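Local coordinates for protein 2,5-dihydroxypyridine 5,6-dioxygenase (Pseudomonas putida KT2440, PDB 7CUP) that catalyses the iron(II)-dependent dioxygenolytic cleavage of 2,5-dihydroxypyridine between carbons 5 and 6, giving N-formylmaleamate in aerobic nicotinate degradation, at residues D71-C76 / P316-I321; W187-S192 / D286-D291. All blocks are in the same frame, centred on the assembly; numbering follows the deposited sequence.

Contact 1: residues D71-C76 / P316-I321; sequences DMTAYC and PCHLDI. With FE (Fe (III) ion), chain G.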
ATOM      1  N   ASP A  71       1.705  -8.541 -23.508  1.00 30.11           N
ATOM      2  CA  ASP A  71       2.593  -7.707 -24.354  1.00 30.77           C
ATOM      3  C   ASP A  71       1.704  -6.809 -25.212  1.00 30.01           C
ATOM      4  O   ASP A  71       0.993  -7.292 -26.098  1.00 29.33           O
ATOM      5  CB  ASP A  71       3.592  -8.530 -25.170  1.00 32.38           C
ATOM      6  CG  ASP A  71       4.655  -7.666 -25.837  1.00 31.87           C
ATOM      7  OD1 ASP A  71       4.299  -6.583 -26.358  1.00 29.95           O
ATOM      8  OD2 ASP A  71       5.823  -8.073 -25.810  1.00 33.30           O
ATOM      9  N   MET A  72       1.801  -5.517 -24.990  1.00 30.10           N
ATOM     10  CA  MET A  72       0.883  -4.548 -25.631  1.00 34.21           C
ATOM     11  C   MET A  72       1.256  -4.292 -27.091  1.00 31.79           C
ATOM     12  O   MET A  72       0.407  -3.741 -27.780  1.00 30.86           O
ATOM     13  CB  MET A  72       0.876  -3.254 -24.835  1.00 37.87           C
ATOM     14  CG  MET A  72       0.137  -3.488 -23.524  1.00 43.32           C
ATOM     15  SD  MET A  72      -0.398  -1.981 -22.739  1.00 44.47           S
ATOM     16  CE  MET A  72      -1.006  -1.027 -24.134  1.00 44.21           C
ATOM     17  N   THR A  73       2.412  -4.764 -27.565  1.00 29.76           N
ATOM     18  CA  THR A  73       2.793  -4.719 -29.009  1.00 32.36           C
ATOM     19  C   THR A  73       2.054  -5.813 -29.787  1.00 33.28           C
ATOM     20  O   THR A  73       2.034  -5.731 -31.031  1.00 36.77           O
ATOM     21  CB  THR A  73       4.306  -4.875 -29.234  1.00 30.18           C
ATOM     22  OG1 THR A  73       4.674  -6.239 -29.011  1.00 29.37           O
ATOM     23  CG2 THR A  73       5.102  -3.944 -28.348  1.00 31.52           C
ATOM     24  N   ALA A  74       1.483  -6.802 -29.097  1.00 31.43           N
ATOM     25  CA  ALA A  74       0.851  -7.975 -29.739  1.00 31.38           C
ATOM     26  C   ALA A  74      -0.417  -7.565 -30.513  1.00 32.85           C
ATOM     27  O   ALA A  74      -0.725  -8.206 -31.536  1.00 37.35           O
ATOM     28  CB  ALA A  74       0.559  -9.005 -28.682  1.00 32.98           C
ATOM     29  N   TYR A  75      -1.148  -6.540 -30.065  1.00 31.89           N
ATOM     30  CA  TYR A  75      -2.499  -6.220 -30.583  1.00 32.39           C
ATOM     31  C   TYR A  75      -2.673  -4.719 -30.857  1.00 35.07           C
ATOM     32  O   TYR A  75      -2.977  -3.948 -29.912  1.00 34.30           O
ATOM     33  CB  TYR A  75      -3.573  -6.680 -29.610  1.00 34.76           C
ATOM     34  CG  TYR A  75      -4.921  -6.835 -30.265  1.00 34.98           C
ATOM     35  CD1 TYR A  75      -5.747  -5.738 -30.483  1.00 32.95           C
ATOM     36  CD2 TYR A  75      -5.355  -8.078 -30.678  1.00 31.92           C
ATOM     37  CE1 TYR A  75      -6.990  -5.879 -31.079  1.00 35.26           C
ATOM     38  CE2 TYR A  75      -6.596  -8.236 -31.272  1.00 36.65           C
ATOM     39  CZ  TYR A  75      -7.406  -7.135 -31.486  1.00 33.42           C
ATOM     40  OH  TYR A  75      -8.614  -7.319 -32.077  1.00 31.89           O
ATOM     41  N   CYS A  76      -2.573  -4.338 -32.137  1.00 33.15           N
ATOM     42  CA  CYS A  76      -2.647  -2.934 -32.628  1.00 38.22           C
ATOM     43  C   CYS A  76      -4.093  -2.619 -32.990  1.00 36.68           C
ATOM     44  O   CYS A  76      -4.536  -2.981 -34.073  1.00 41.04           O
ATOM     45  CB  CYS A  76      -1.729  -2.724 -33.828  1.00 40.48           C
ATOM     46  SG  CYS A  76      -0.003  -3.044 -33.416  1.00 44.72           S
ATOM     47  N   PRO A 316      -4.870  -5.950 -36.267  1.00 33.44           N
ATOM     48  CA  PRO A 316      -4.235  -5.873 -34.951  1.00 32.37           C
ATOM     49  C   PRO A 316      -3.030  -6.807 -34.783  1.00 33.60           C
ATOM     50  O   PRO A 316      -2.203  -6.538 -33.940  1.00 34.24           O
ATOM     51  CB  PRO A 316      -5.346  -6.330 -34.004  1.00 34.69           C
ATOM     52  CG  PRO A 316      -6.192  -7.247 -34.845  1.00 35.99           C
ATOM     53  CD  PRO A 316      -6.173  -6.623 -36.219  1.00 34.29           C
ATOM     54  N   CYS A 317      -2.966  -7.892 -35.556  1.00 32.13           N
ATOM     55  CA  CYS A 317      -1.889  -8.907 -35.409  1.00 31.17           C
ATOM     56  C   CYS A 317      -0.534  -8.321 -35.835  1.00 30.90           C
ATOM     57  O   CYS A 317      -0.361  -7.994 -37.008  1.00 30.17           O
ATOM     58  CB  CYS A 317      -2.218 -10.150 -36.212  1.00 33.39           C
ATOM     59  SG  CYS A 317      -1.000 -11.468 -36.008  1.00 33.28           S
ATOM     60  N   HIS A 318       0.417  -8.238 -34.904  1.00 28.59           N
ATOM     61  CA  HIS A 318       1.732  -7.595 -35.117  1.00 27.89           C
ATOM     62  C   HIS A 318       2.867  -8.495 -34.608  1.00 28.59           C
ATOM     63  O   HIS A 318       2.879  -8.841 -33.398  1.00 25.93           O
ATOM     64  CB  HIS A 318       1.719  -6.239 -34.424  1.00 31.79           C
ATOM     65  CG  HIS A 318       3.064  -5.613 -34.409  1.00 32.90           C
ATOM     66  ND1 HIS A 318       3.785  -5.453 -33.252  1.00 34.89           N
ATOM     67  CD2 HIS A 318       3.840  -5.185 -35.417  1.00 32.35           C
ATOM     68  CE1 HIS A 318       4.949  -4.924 -33.533  1.00 34.38           C
ATOM     69  NE2 HIS A 318       5.001  -4.743 -34.850  1.00 35.37           N
ATOM     70  N   LEU A 319       3.820  -8.829 -35.481  1.00 26.93           N
ATOM     71  CA  LEU A 319       5.064  -9.563 -35.107  1.00 27.19           C
ATOM     72  C   LEU A 319       6.288  -8.723 -35.459  1.00 26.42           C
ATOM     73  O   LEU A 319       6.261  -8.032 -36.494  1.00 25.41           O
ATOM     74  CB  LEU A 319       5.121 -10.907 -35.834  1.00 24.94           C
ATOM     75  CG  LEU A 319       3.909 -11.808 -35.635  1.00 29.68           C
ATOM     76  CD1 LEU A 319       4.077 -13.077 -36.460  1.00 31.49           C
ATOM     77  CD2 LEU A 319       3.687 -12.152 -34.163  1.00 28.80           C
ATOM     78  N   ASP A 320       7.278  -8.721 -34.562  1.00 26.26           N
ATOM     79  CA  ASP A 320       8.651  -8.206 -34.772  1.00 23.92           C
ATOM     80  C   ASP A 320       9.568  -9.411 -34.739  1.00 22.70           C
ATOM     81  O   ASP A 320       9.483 -10.215 -33.769  1.00 22.90           O
ATOM     82  CB  ASP A 320       9.048  -7.157 -33.737  1.00 25.13           C
ATOM     83  CG  ASP A 320       8.407  -5.813 -34.020  1.00 29.97           C
ATOM     84  OD1 ASP A 320       8.058  -5.591 -35.172  1.00 30.12           O
ATOM     85  OD2 ASP A 320       8.228  -5.030 -33.079  1.00 30.13           O
ATOM     86  N   ILE A 321      10.405  -9.534 -35.761  1.00 23.90           N
ATOM     87  CA  ILE A 321      11.268 -10.729 -35.960  1.00 24.77           C
ATOM     88  C   ILE A 321      12.668 -10.264 -36.331  1.00 25.21           C
ATOM     89  O   ILE A 321      12.897  -9.876 -37.471  1.00 29.79           O
ATOM     90  CB  ILE A 321      10.675 -11.646 -37.038  1.00 25.69           C
ATOM     91  CG1 ILE A 321       9.258 -12.073 -36.667  1.00 26.44           C
ATOM     92  CG2 ILE A 321      11.605 -12.820 -37.271  1.00 26.57           C
ATOM     93  CD1 ILE A 321       8.525 -12.851 -37.750  1.00 26.24           C
TER
HETATM   94 FE    FE G 401       6.678  -3.965 -36.034  1.00 43.68          FE
HETATM   95  O   HOH W   1       0.544 -10.231 -32.218  1.00 26.46           O
HETATM   96  O   HOH W   2       7.112  -2.660 -34.173  1.00 30.85           O
HETATM   97  O   HOH W   3       4.832  -2.824 -36.934  1.00 37.96           O
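His318 reaches from the 316-321 segment to the backbone of Thr73 on one side of its ring and to the iron on the other. NE2 binds the metal at 2.2 Å, while ND1 donates to Thr73 O at 2.8 Å, an acceptor lying close to the imidazole plane. With ND1 as donor, NE2 is left to bind the iron, and the two bonds together hold the ring's rotation. Placing CG anti to the backbone N (chi1 171°) carries the ring edge to the Thr73 carbonyl; Cys76 SG approaches the ring obliquely and touches CB. Asp320 adds a single carboxylate oxygen, OD1, 2.3 Å from the metal; its OD2 accepts from an iron-bound water and forms a salt bridge with Arg293.

The two backbones meet antiparallel in one isolated bridge, Tyr75 with Cys317. Cys76 N donates almost straight to Pro316 O at 2.9 Å, on a lone pair in the carbonyl plane, and Pro316 CB sits over the centre of the Tyr75 ring, 3.3 Å from its centroid, in a CH-pi contact. A water links Ala74 O to His318 O.

Behind Thr73, an Asx turn holds the loop in shape: Asp71 OD1 takes both Thr73 N (2.9 Å) and Thr73 OG1, and Asp71 OD2 pairs with Lys220. The loop therefore acts as a second shell to the metal ligand. His265 completes the facial triad of two histidines and one carboxylate characteristic of mononuclear non-heme iron sites, with Ser302 as an additional ligand and two waters in the remaining positions.

Contact 2: residues W187-S192 / D286-D291; sequences WDHWPS and DGMCMD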
ATOM      1  N   TRP A 187       8.631  11.371 -31.884  1.00 24.05           N
ATOM      2  CA  TRP A 187       8.367  10.197 -31.020  1.00 25.16           C
ATOM      3  C   TRP A 187       9.673   9.404 -30.956  1.00 23.80           C
ATOM      4  O   TRP A 187      10.351   9.238 -32.009  1.00 22.66           O
ATOM      5  CB  TRP A 187       7.183   9.348 -31.524  1.00 24.42           C
ATOM      6  CG  TRP A 187       6.876   8.192 -30.625  1.00 24.86           C
ATOM      7  CD1 TRP A 187       5.937   8.124 -29.638  1.00 27.17           C
ATOM      8  CD2 TRP A 187       7.518   6.903 -30.641  1.00 26.60           C
ATOM      9  NE1 TRP A 187       5.960   6.889 -29.036  1.00 27.17           N
ATOM     10  CE2 TRP A 187       6.918   6.121 -29.631  1.00 25.68           C
ATOM     11  CE3 TRP A 187       8.499   6.319 -31.449  1.00 25.23           C
ATOM     12  CZ2 TRP A 187       7.285   4.799 -29.392  1.00 27.51           C
ATOM     13  CZ3 TRP A 187       8.884   5.022 -31.188  1.00 30.82           C
ATOM     14  CH2 TRP A 187       8.282   4.271 -30.175  1.00 26.90           C
ATOM     15  N   ASP A 188      10.060   8.978 -29.764  1.00 21.30           N
ATOM     16  CA  ASP A 188      11.192   8.030 -29.597  1.00 22.84           C
ATOM     17  C   ASP A 188      10.970   7.205 -28.331  1.00 22.96           C
ATOM     18  O   ASP A 188       9.973   7.444 -27.613  1.00 21.49           O
ATOM     19  CB  ASP A 188      12.534   8.757 -29.623  1.00 23.82           C
ATOM     20  CG  ASP A 188      13.686   7.941 -30.197  1.00 26.38           C
ATOM     21  OD1 ASP A 188      13.734   6.706 -29.943  1.00 27.31           O
ATOM     22  OD2 ASP A 188      14.575   8.560 -30.872  1.00 26.23           O
ATOM     23  N   HIS A 189      11.816   6.198 -28.139  1.00 22.03           N
ATOM     24  CA  HIS A 189      11.620   5.140 -27.122  1.00 21.48           C
ATOM     25  C   HIS A 189      12.935   4.973 -26.395  1.00 21.75           C
ATOM     26  O   HIS A 189      13.915   4.633 -27.059  1.00 20.95           O
ATOM     27  CB  HIS A 189      11.228   3.847 -27.832  1.00 22.46           C
ATOM     28  CG  HIS A 189      10.870   2.721 -26.923  1.00 22.14           C
ATOM     29  ND1 HIS A 189      10.565   1.469 -27.415  1.00 19.70           N
ATOM     30  CD2 HIS A 189      10.816   2.629 -25.578  1.00 19.73           C
ATOM     31  CE1 HIS A 189      10.278   0.678 -26.398  1.00 19.55           C
ATOM     32  NE2 HIS A 189      10.431   1.356 -25.278  1.00 20.58           N
ATOM     33  N   TRP A 190      12.967   5.289 -25.109  1.00 18.86           N
ATOM     34  CA  TRP A 190      14.082   4.887 -24.241  1.00 17.72           C
ATOM     35  C   TRP A 190      13.783   3.498 -23.680  1.00 19.24           C
ATOM     36  O   TRP A 190      12.828   3.380 -22.912  1.00 19.04           O
ATOM     37  CB  TRP A 190      14.210   5.941 -23.165  1.00 17.61           C
ATOM     38  CG  TRP A 190      15.168   5.579 -22.082  1.00 17.60           C
ATOM     39  CD1 TRP A 190      16.188   4.666 -22.087  1.00 19.22           C
ATOM     40  CD2 TRP A 190      15.153   6.169 -20.796  1.00 17.47           C
ATOM     41  NE1 TRP A 190      16.819   4.678 -20.873  1.00 19.06           N
ATOM     42  CE2 TRP A 190      16.198   5.582 -20.064  1.00 17.21           C
ATOM     43  CE3 TRP A 190      14.317   7.111 -20.199  1.00 17.44           C
ATOM     44  CZ2 TRP A 190      16.471   5.957 -18.751  1.00 18.95           C
ATOM     45  CZ3 TRP A 190      14.589   7.479 -18.902  1.00 18.45           C
ATOM     46  CH2 TRP A 190      15.659   6.922 -18.204  1.00 19.09           C
ATOM     47  N   PRO A 191      14.498   2.402 -24.060  1.00 19.54           N
ATOM     48  CA  PRO A 191      15.689   2.406 -24.913  1.00 20.23           C
ATOM     49  C   PRO A 191      15.476   1.965 -26.369  1.00 21.54           C
ATOM     50  O   PRO A 191      14.469   1.322 -26.656  1.00 21.31           O
ATOM     51  CB  PRO A 191      16.495   1.286 -24.262  1.00 20.15           C
ATOM     52  CG  PRO A 191      15.436   0.239 -23.958  1.00 19.02           C
ATOM     53  CD  PRO A 191      14.170   1.022 -23.683  1.00 19.67           C
ATOM     54  N   SER A 192      16.429   2.286 -27.255  1.00 22.89           N
ATOM     55  CA  SER A 192      16.385   1.893 -28.686  1.00 22.74           C
ATOM     56  C   SER A 192      17.781   2.061 -29.292  1.00 24.23           C
ATOM     57  O   SER A 192      18.759   1.668 -28.627  1.00 20.68           O
ATOM     58  CB  SER A 192      15.287   2.631 -29.431  1.00 23.38           C
ATOM     59  OG  SER A 192      15.444   4.051 -29.377  1.00 22.13           O
ATOM     60  N   ASP A 286       8.434  -9.230 -18.145  1.00 22.67           N
ATOM     61  CA  ASP A 286       9.404  -8.200 -17.687  1.00 23.64           C
ATOM     62  C   ASP A 286       9.307  -6.973 -18.583  1.00 22.88           C
ATOM     63  O   ASP A 286       9.498  -5.889 -18.079  1.00 26.85           O
ATOM     64  CB  ASP A 286      10.836  -8.717 -17.705  1.00 24.42           C
ATOM     65  CG  ASP A 286      11.070  -9.791 -16.655  1.00 27.33           C
ATOM     66  OD1 ASP A 286      10.150 -10.028 -15.847  1.00 27.66           O
ATOM     67  OD2 ASP A 286      12.154 -10.389 -16.666  1.00 25.88           O
ATOM     68  N   GLY A 287       9.069  -7.153 -19.875  1.00 22.75           N
ATOM     69  CA  GLY A 287       9.072  -6.051 -20.857  1.00 23.51           C
ATOM     70  C   GLY A 287       8.801  -6.552 -22.262  1.00 23.13           C
ATOM     71  O   GLY A 287       8.468  -7.731 -22.434  1.00 22.67           O
ATOM     72  N   MET A 288       8.963  -5.698 -23.261  1.00 25.54           N
ATOM     73  CA  MET A 288       8.696  -6.040 -24.680  1.00 25.79           C
ATOM     74  C   MET A 288       9.982  -6.507 -25.394  1.00 25.56           C
ATOM     75  O   MET A 288       9.907  -6.911 -26.553  1.00 26.70           O
ATOM     76  CB  MET A 288       8.092  -4.822 -25.365  1.00 30.17           C
ATOM     77  CG  MET A 288       9.074  -3.685 -25.580  1.00 34.57           C
ATOM     78  SD  MET A 288       8.260  -2.334 -26.480  1.00 42.34           S
ATOM     79  CE  MET A 288       6.772  -2.198 -25.492  1.00 40.40           C
ATOM     80  N   CYS A 289      11.116  -6.542 -24.710  1.00 25.58           N
ATOM     81  CA  CYS A 289      12.417  -7.036 -25.232  1.00 24.06           C
ATOM     82  C   CYS A 289      12.871  -6.114 -26.376  1.00 25.64           C
ATOM     83  O   CYS A 289      12.934  -6.513 -27.578  1.00 24.28           O
ATOM     84  CB  CYS A 289      12.386  -8.509 -25.643  1.00 26.88           C
ATOM     85  SG  CYS A 289      14.068  -9.173 -25.848  1.00 30.37           S
ATOM     86  N   MET A 290      13.259  -4.909 -25.988  1.00 22.92           N
ATOM     87  CA  MET A 290      13.961  -3.965 -26.894  1.00 23.31           C
ATOM     88  C   MET A 290      15.351  -4.490 -27.249  1.00 21.52           C
ATOM     89  O   MET A 290      15.807  -4.134 -28.337  1.00 23.57           O
ATOM     90  CB  MET A 290      14.042  -2.573 -26.273  1.00 20.78           C
ATOM     91  CG  MET A 290      12.705  -1.879 -26.245  1.00 19.71           C
ATOM     92  SD  MET A 290      11.858  -1.860 -27.861  1.00 23.25           S
ATOM     93  CE  MET A 290      12.999  -0.889 -28.829  1.00 19.70           C
ATOM     94  N   ASP A 291      15.963  -5.338 -26.414  1.00 21.23           N
ATOM     95  CA  ASP A 291      17.265  -5.976 -26.726  1.00 20.96           C
ATOM     96  C   ASP A 291      17.168  -6.719 -28.066  1.00 22.99           C
ATOM     97  O   ASP A 291      18.094  -6.597 -28.877  1.00 23.18           O
ATOM     98  CB  ASP A 291      17.681  -6.916 -25.604  1.00 21.45           C
ATOM     99  CG  ASP A 291      18.372  -6.223 -24.454  1.00 22.62           C
ATOM    100  OD1 ASP A 291      19.599  -5.980 -24.573  1.00 22.96           O
ATOM    101  OD2 ASP A 291      17.700  -5.947 -23.442  1.00 24.71           O
TER
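Met290, in the first turn of helix 290-294, carries most of this contact and can be followed outward from its backbone. Its CB packs on the ring of Pro191, 3.9 Å from CG, and the two side chains cross obliquely. The next atom, Met290 CG, lies 3.5 Å from His189 CE1 and also passes near the carbonyl oxygen of Pro191. Bends at chi2 (-52°) and chi3 (-63°) then fold the chain so that SD lies by the imidazole and CE by Pro191 O. SD meets the CE1-ND1 side of the ring, 3.3 Å from His189 CE1, approaching at a slant. The terminal CE comes within 3.4 Å of Pro191 O and reaches Ser192 CB.

A second sulfur joins at the same carbon: Met288 SD is 3.6 Å from His189 CE1 and lies at the ring edge, near its plane. Pro191 O stands over the centre of one imidazole face, brought back there by a turn that includes the cis peptide before Pro191. Ser192 OG bonds to His189 O at 2.8 Å, in the carbonyl plane, and helps hold this turn together. Glu177 and Leu121 also touch the His189 side chain.

Cut back to an alanine, position 290 is likely to leave His189 CE1 with just the Met288 sulfur beside it and a gap against Pro191.

All the touching residues are buried, and the two segments meet through thioethers, a proline ring and the CE1-ND1 edge of an imidazole. The joint between strand 187-189 with the loop around Pro191 and the start of helix 290-294 thus rests on van der Waals and sulfur-aromatic contacts, while the backbone of Met288 bonds to Glu124 and Arg293.

From the N terminus, the chain passes through strands 26-31 and 53-58 of the parallel sheet before its loop supplies residues 71-76. It then adds the remaining strands of that sheet, ending at 187-189, where the first half of contact 2 lies. Contact 2 closes when the chain reaches 286-291, and contact 1 only at 316-321, so the smaller loop is nested inside the larger. Contact 1 ties the loop after strand 53-58 to the residues leading into strand 319-323, outermost in an antiparallel sheet of this chain; contact 2 ties the parallel sheet's outermost strand to helix 290-294. Their centres are 14 Å apart, and Met288 packs against Asp71 and Thr73, joining the two.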